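Local coordinates for peroxinectin A (Dictyostelium discoideum, PDB 6ERC), which uses a bound haem and hydrogen peroxide to oxidise phenolic donors to radicals, and also has iodide and thiocyanate peroxidase activity, at residues F311-Y314 against T320-Q323; G347-E352 against P506-K511. One frame throughout, in Å; residues are numbered along the deposited sequence.

Interaction 1 of 2, residues F311-Y314 against T320-Q323; sequences FMEY and TRLQ. With NAG (2-acetamido-2-deoxy-beta-D-glucopyranose), chain E.
Arg321 grips Glu313 side-on through two nitrogens: its NE meets Glu313 OE1 at 3.0 Å and its NH2 meets Glu313 OE2 at 2.8 Å. Both N-H groups aim within 3° of straight at their acceptors, and both oxygens lie in the guanidinium plane. The carboxylate is turned 43° against that plane, however, so both oxygens are approached from above the carboxylate plane. A two-point salt bridge of this kind restrains the rotation of both groups. The arginine reaches out fully extended from CG to NE, while the glutamate bends at chi2 (-70°), which carries its oxygens to the NE and NH2 edge of the guanidinium. Replacing Glu313 by an alanine takes away both acceptors and would probably leave the Arg321 guanidinium without its mate across the hairpin and able to turn.

Behind the salt bridge, Leu322 N donates to Tyr314 O at 2.8 Å, tying the strands of an antiparallel beta hairpin, and Tyr314 CB packs against Leu322 CB at 3.9 Å. Near the turn, Thr320 CG2 comes within 3.3 Å of O6 of an N-acetylglucosamine, part of a glycan probably carried by Asn318; Thr320 OG1 hydrogen-bonds Asn318 OD1. Farther out, Glu313 rests on Pro324 of strand 321-326, while the Tyr314 side chain packs against Pro343 and Leu344 of helix 342-350 and hydrogen-bonds Ala336 O through OH.

Interaction 2 of 2, residues G347-E352 against P506-K511; sequences GLIINE and PNVFRK
Lys511 brings the C-terminal carboxylate of the chain up to the backbone carbonyl of Ile349, with Lys511 OXT 3.8 Å from Ile349 O. Two oxygen acceptors approach each other here without a hydrogen bond between them, near the C-terminal end of helix 342-350, a place that would probably be electrostatically unfavourable for an anion. Lys511 follows directly on a type I beta turn, Asn507 to Arg510, which sets Val508 against the helix in the final loop of the haem peroxidase chain. Gln505 NE2 mediates between the two sides: it hydrogen-bonds Ile349 O and, weakly, Arg510 O.

The apolar part of the contact is one buried pair. Ile349 CG2 lies 3.7 Å from Val508 CB and 3.9 Å from Val508 CG1, the two side chains crossing at a slant. With chi1 of Ile349 at 66°, CG1 sits between the backbone N and carbonyl carbon, and the methyl branch CG2 is the one presented to the valine. Val508 also packs on Met71 of helix 70-80 and on Phe490, Ala491 and Ile494 of helix 490-497, so three helices meet at it. Within the turn, Arg510 N reaches Asn507 O at 3.3 Å, and an Asx turn overlaps it: Phe509 N donates to Asn507 OD1, also at 3.3 Å, from 66° above the amide carbonyl plane.

Along the chain the two contacts come in series, neither nested nor crossed. Interaction 1 closes first, a short hairpin with five residues between its segments; interaction 2 opens after it, at helix 342-350, the helix that follows strand 321-326, and spans 153 residues, about half of them helical and none in a strand, before the chain end returns. Their centres lie 14 Å apart, and they touch directly: Glu313 CB is 3.8 Å from Gly347 CA, and Glu313 CG is 3.5 Å from Asn351 ND2. Helix 342-350 is thus the shared element, with the hairpin 311-326 packed against it and the C-terminal tail, backed by helix 490-497, meeting it through Ile349.

Interaction 1 of 2, residues F311-Y314 against T320-Q323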
loop_
_atom_site.group_PDB
_atom_site.type_symbol
_atom_site.label_atom_id
_atom_site.label_comp_id
_atom_site.label_asym_id
_atom_site.label_seq_id
_atom_site.Cartn_x
_atom_site.Cartn_y
_atom_site.Cartn_z
ATOM N N PHE A 311 3.726 16.815 -6.765
ATOM C CA PHE A 311 2.558 17.680 -6.837
ATOM C C PHE A 311 1.305 16.883 -7.173
ATOM O O PHE A 311 1.344 15.897 -7.915
ATOM C CB PHE A 311 2.753 18.787 -7.873
ATOM C CG PHE A 311 3.742 19.828 -7.456
ATOM C CD1 PHE A 311 3.380 20.826 -6.568
ATOM C CD2 PHE A 311 5.037 19.808 -7.945
ATOM C CE1 PHE A 311 4.289 21.787 -6.180
ATOM C CE2 PHE A 311 5.950 20.768 -7.562
ATOM C CZ PHE A 311 5.577 21.758 -6.679
ATOM N N MET A 312 0.192 17.335 -6.608
ATOM C CA MET A 312 -1.124 16.751 -6.834
ATOM C C MET A 312 -1.920 17.735 -7.686
ATOM O O MET A 312 -2.239 18.838 -7.230
ATOM C CB MET A 312 -1.805 16.472 -5.498
ATOM C CG MET A 312 -2.934 15.480 -5.552
ATOM S SD MET A 312 -3.107 14.659 -3.958
ATOM C CE MET A 312 -1.767 13.488 -4.051
ATOM N N GLU A 313 -2.224 17.342 -8.922
ATOM C CA GLU A 313 -2.841 18.246 -9.885
ATOM C C GLU A 313 -4.351 18.346 -9.682
ATOM O O GLU A 313 -5.015 17.385 -9.281
ATOM C CB GLU A 313 -2.550 17.781 -11.313
ATOM C CG GLU A 313 -1.094 17.915 -11.744
ATOM C CD GLU A 313 -0.662 19.362 -11.919
ATOM O OE1 GLU A 313 -1.538 20.224 -12.148
ATOM O OE2 GLU A 313 0.554 19.641 -11.826
ATOM N N TYR A 314 -4.887 19.533 -9.970
ATOM C CA TYR A 314 -6.319 19.807 -9.933
ATOM C C TYR A 314 -6.745 20.373 -11.278
ATOM O O TYR A 314 -6.104 21.291 -11.798
ATOM C CB TYR A 314 -6.682 20.808 -8.832
ATOM C CG TYR A 314 -6.698 20.238 -7.436
ATOM C CD1 TYR A 314 -5.516 19.953 -6.767
ATOM C CD2 TYR A 314 -7.897 20.010 -6.777
ATOM C CE1 TYR A 314 -5.526 19.439 -5.483
ATOM C CE2 TYR A 314 -7.921 19.498 -5.494
ATOM C CZ TYR A 314 -6.734 19.215 -4.850
ATOM O OH TYR A 314 -6.748 18.702 -3.572
ATOM N N THR A 320 -9.323 23.237 -17.408
ATOM C CA THR A 320 -8.307 24.193 -16.989
ATOM C C THR A 320 -7.493 23.645 -15.824
ATOM O O THR A 320 -8.024 22.979 -14.930
ATOM C CB THR A 320 -8.950 25.520 -16.589
ATOM O OG1 THR A 320 -10.092 25.268 -15.759
ATOM C CG2 THR A 320 -9.388 26.300 -17.817
ATOM N N ARG A 321 -6.193 23.937 -15.840
ATOM C CA ARG A 321 -5.282 23.500 -14.789
ATOM C C ARG A 321 -5.339 24.482 -13.623
ATOM O O ARG A 321 -5.121 25.685 -13.804
ATOM C CB ARG A 321 -3.860 23.402 -15.340
ATOM C CG ARG A 321 -2.849 22.748 -14.406
ATOM C CD ARG A 321 -1.441 22.879 -14.965
ATOM N NE ARG A 321 -0.486 22.019 -14.275
ATOM C CZ ARG A 321 0.809 21.954 -14.570
ATOM N NH1 ARG A 321 1.313 22.705 -15.545
ATOM N NH2 ARG A 321 1.602 21.137 -13.888
ATOM N N LEU A 322 -5.631 23.973 -12.431
ATOM C CA LEU A 322 -5.678 24.784 -11.224
ATOM C C LEU A 322 -4.362 24.664 -10.460
ATOM O O LEU A 322 -3.498 23.848 -10.784
ATOM C CB LEU A 322 -6.857 24.364 -10.339
ATOM C CG LEU A 322 -8.243 24.889 -10.739
ATOM C CD1 LEU A 322 -8.606 24.506 -12.164
ATOM C CD2 LEU A 322 -9.301 24.378 -9.770
ATOM N N GLN A 323 -4.221 25.493 -9.431
ATOM C CA GLN A 323 -2.992 25.526 -8.646
ATOM C C GLN A 323 -2.666 24.134 -8.114
ATOM O O GLN A 323 -3.451 23.585 -7.327
ATOM C CB GLN A 323 -3.122 26.508 -7.487
ATOM C CG GLN A 323 -1.868 26.615 -6.639
ATOM C CD GLN A 323 -1.932 27.755 -5.649
ATOM O OE1 GLN A 323 -2.945 27.961 -4.983
ATOM N NE2 GLN A 323 -0.843 28.513 -5.551
HETATM C C1 NAG E . -14.071 27.235 -17.006
HETATM C C2 NAG E . -13.711 27.244 -15.504
HETATM C C3 NAG E . -13.021 28.556 -15.115
HETATM C C4 NAG E . -11.871 28.880 -16.057
HETATM C C5 NAG E . -12.375 28.874 -17.491
HETATM C C6 NAG E . -11.294 29.170 -18.504
HETATM C C7 NAG E . -15.531 25.892 -14.495
HETATM C C8 NAG E . -14.965 24.698 -15.199
HETATM N N2 NAG E . -14.899 27.057 -14.683
HETATM O O3 NAG E . -12.535 28.452 -13.783
HETATM O O4 NAG E . -11.350 30.168 -15.755
HETATM O O5 NAG E . -12.904 27.576 -17.794
HETATM O O6 NAG E . -10.061 29.495 -17.877
HETATM O O7 NAG E . -16.531 25.809 -13.786
#

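Interaction 2 of 2, residues G347-E352 against P506-K511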
loop_
_atom_site.group_PDB
_atom_site.type_symbol
_atom_site.label_atom_id
_atom_site.label_comp_id
_atom_site.label_asym_id
_atom_site.label_seq_id
_atom_site.Cartn_x
_atom_site.Cartn_y
_atom_site.Cartn_z
ATOM N N GLY A 347 -6.736 15.278 -12.372
ATOM C CA GLY A 347 -5.291 15.394 -12.278
ATOM C C GLY A 347 -4.598 14.047 -12.190
ATOM O O GLY A 347 -3.549 13.838 -12.805
ATOM N N LEU A 348 -5.176 13.114 -11.432
ATOM C CA LEU A 348 -4.522 11.828 -11.210
ATOM C C LEU A 348 -4.358 11.048 -12.509
ATOM O O LEU A 348 -3.350 10.356 -12.701
ATOM C CB LEU A 348 -5.316 11.004 -10.197
ATOM C CG LEU A 348 -5.381 11.531 -8.764
ATOM C CD1 LEU A 348 -6.312 10.654 -7.942
ATOM C CD2 LEU A 348 -4.002 11.587 -8.128
ATOM N N ILE A 349 -5.341 11.132 -13.409
ATOM C CA ILE A 349 -5.310 10.323 -14.624
ATOM C C ILE A 349 -4.527 10.978 -15.757
ATOM O O ILE A 349 -4.164 10.289 -16.721
ATOM C CB ILE A 349 -6.733 9.996 -15.117
ATOM C CG1 ILE A 349 -7.471 11.264 -15.569
ATOM C CG2 ILE A 349 -7.515 9.275 -14.025
ATOM C CD1 ILE A 349 -8.800 10.994 -16.257
ATOM N N ILE A 350 -4.257 12.280 -15.674
ATOM C CA ILE A 350 -3.569 12.988 -16.750
ATOM C C ILE A 350 -2.099 13.182 -16.395
ATOM O O ILE A 350 -1.235 13.192 -17.279
ATOM C CB ILE A 350 -4.253 14.340 -17.045
ATOM C CG1 ILE A 350 -3.814 14.882 -18.406
ATOM C CG2 ILE A 350 -3.952 15.371 -15.955
ATOM C CD1 ILE A 350 -4.438 14.165 -19.586
ATOM N N ASN A 351 -1.803 13.334 -15.106
ATOM C CA ASN A 351 -0.465 13.714 -14.671
ATOM C C ASN A 351 0.443 12.491 -14.575
ATOM O O ASN A 351 0.078 11.478 -13.971
ATOM C CB ASN A 351 -0.539 14.428 -13.321
ATOM C CG ASN A 351 0.790 15.018 -12.900
ATOM O OD1 ASN A 351 1.628 15.357 -13.738
ATOM N ND2 ASN A 351 0.991 15.146 -11.596
ATOM N N GLU A 352 1.633 12.592 -15.168
ATOM C CA GLU A 352 2.589 11.494 -15.157
ATOM C C GLU A 352 3.305 11.428 -13.813
ATOM O O GLU A 352 3.666 12.457 -13.235
ATOM C CB GLU A 352 3.611 11.661 -16.282
ATOM C CG GLU A 352 4.428 10.410 -16.563
ATOM C CD GLU A 352 5.554 10.656 -17.555
ATOM O OE1 GLU A 352 6.562 11.295 -17.172
ATOM O OE2 GLU A 352 5.425 10.214 -18.717
ATOM N N PRO A 506 -9.245 4.959 -21.528
ATOM C CA PRO A 506 -9.660 3.617 -21.079
ATOM C C PRO A 506 -8.768 3.038 -19.995
ATOM O O PRO A 506 -9.275 2.430 -19.044
ATOM C CB PRO A 506 -9.610 2.785 -22.371
ATOM C CG PRO A 506 -8.741 3.558 -23.308
ATOM C CD PRO A 506 -8.948 4.994 -22.970
ATOM N N ASN A 507 -7.453 3.201 -20.112
ATOM C CA ASN A 507 -6.504 2.731 -19.104
ATOM C C ASN A 507 -5.969 3.950 -18.365
ATOM O O ASN A 507 -5.030 4.604 -18.827
ATOM C CB ASN A 507 -5.374 1.931 -19.738
ATOM C CG ASN A 507 -4.430 1.346 -18.708
ATOM O OD1 ASN A 507 -4.741 1.299 -17.517
ATOM N ND2 ASN A 507 -3.270 0.891 -19.162
ATOM N N VAL A 508 -6.565 4.251 -17.206
ATOM C CA VAL A 508 -6.170 5.431 -16.440
ATOM C C VAL A 508 -4.844 5.251 -15.721
ATOM O O VAL A 508 -4.435 6.145 -14.968
ATOM C CB VAL A 508 -7.258 5.813 -15.414
ATOM C CG1 VAL A 508 -8.542 6.186 -16.127
ATOM C CG2 VAL A 508 -7.498 4.681 -14.424
ATOM N N PHE A 509 -4.158 4.127 -15.925
ATOM C CA PHE A 509 -2.839 3.915 -15.350
ATOM C C PHE A 509 -1.704 4.301 -16.292
ATOM O O PHE A 509 -0.550 4.358 -15.851
ATOM C CB PHE A 509 -2.666 2.444 -14.943
ATOM C CG PHE A 509 -3.595 1.984 -13.847
ATOM C CD1 PHE A 509 -4.151 2.880 -12.947
ATOM C CD2 PHE A 509 -3.901 0.638 -13.714
ATOM C CE1 PHE A 509 -4.996 2.439 -11.940
ATOM C CE2 PHE A 509 -4.746 0.195 -12.711
ATOM C CZ PHE A 509 -5.292 1.095 -11.824
ATOM N N ARG A 510 -1.991 4.566 -17.566
ATOM C CA ARG A 510 -0.958 4.813 -18.560
ATOM C C ARG A 510 -1.134 6.181 -19.211
ATOM O O ARG A 510 -2.218 6.769 -19.193
ATOM C CB ARG A 510 -0.961 3.732 -19.648
ATOM C CG ARG A 510 -0.437 2.387 -19.189
ATOM C CD ARG A 510 -0.287 1.422 -20.355
ATOM N NE ARG A 510 0.318 0.161 -19.939
ATOM C CZ ARG A 510 1.618 -0.003 -19.707
ATOM N NH1 ARG A 510 2.082 -1.187 -19.330
ATOM N NH2 ARG A 510 2.457 1.017 -19.844
ATOM N N LYS A 511 -0.040 6.661 -19.803
ATOM C CA LYS A 511 0.017 7.952 -20.489
ATOM C C LYS A 511 -0.242 9.110 -19.530
ATOM O O LYS A 511 0.556 10.047 -19.439
ATOM C CB LYS A 511 -0.980 7.997 -21.650
ATOM C CG LYS A 511 -0.887 9.266 -22.497
ATOM C CD LYS A 511 -1.693 9.149 -23.787
ATOM C CE LYS A 511 -1.761 10.477 -24.544
ATOM N NZ LYS A 511 -0.419 10.974 -24.961
ATOM O OXT LYS A 511 -1.245 9.141 -18.820
#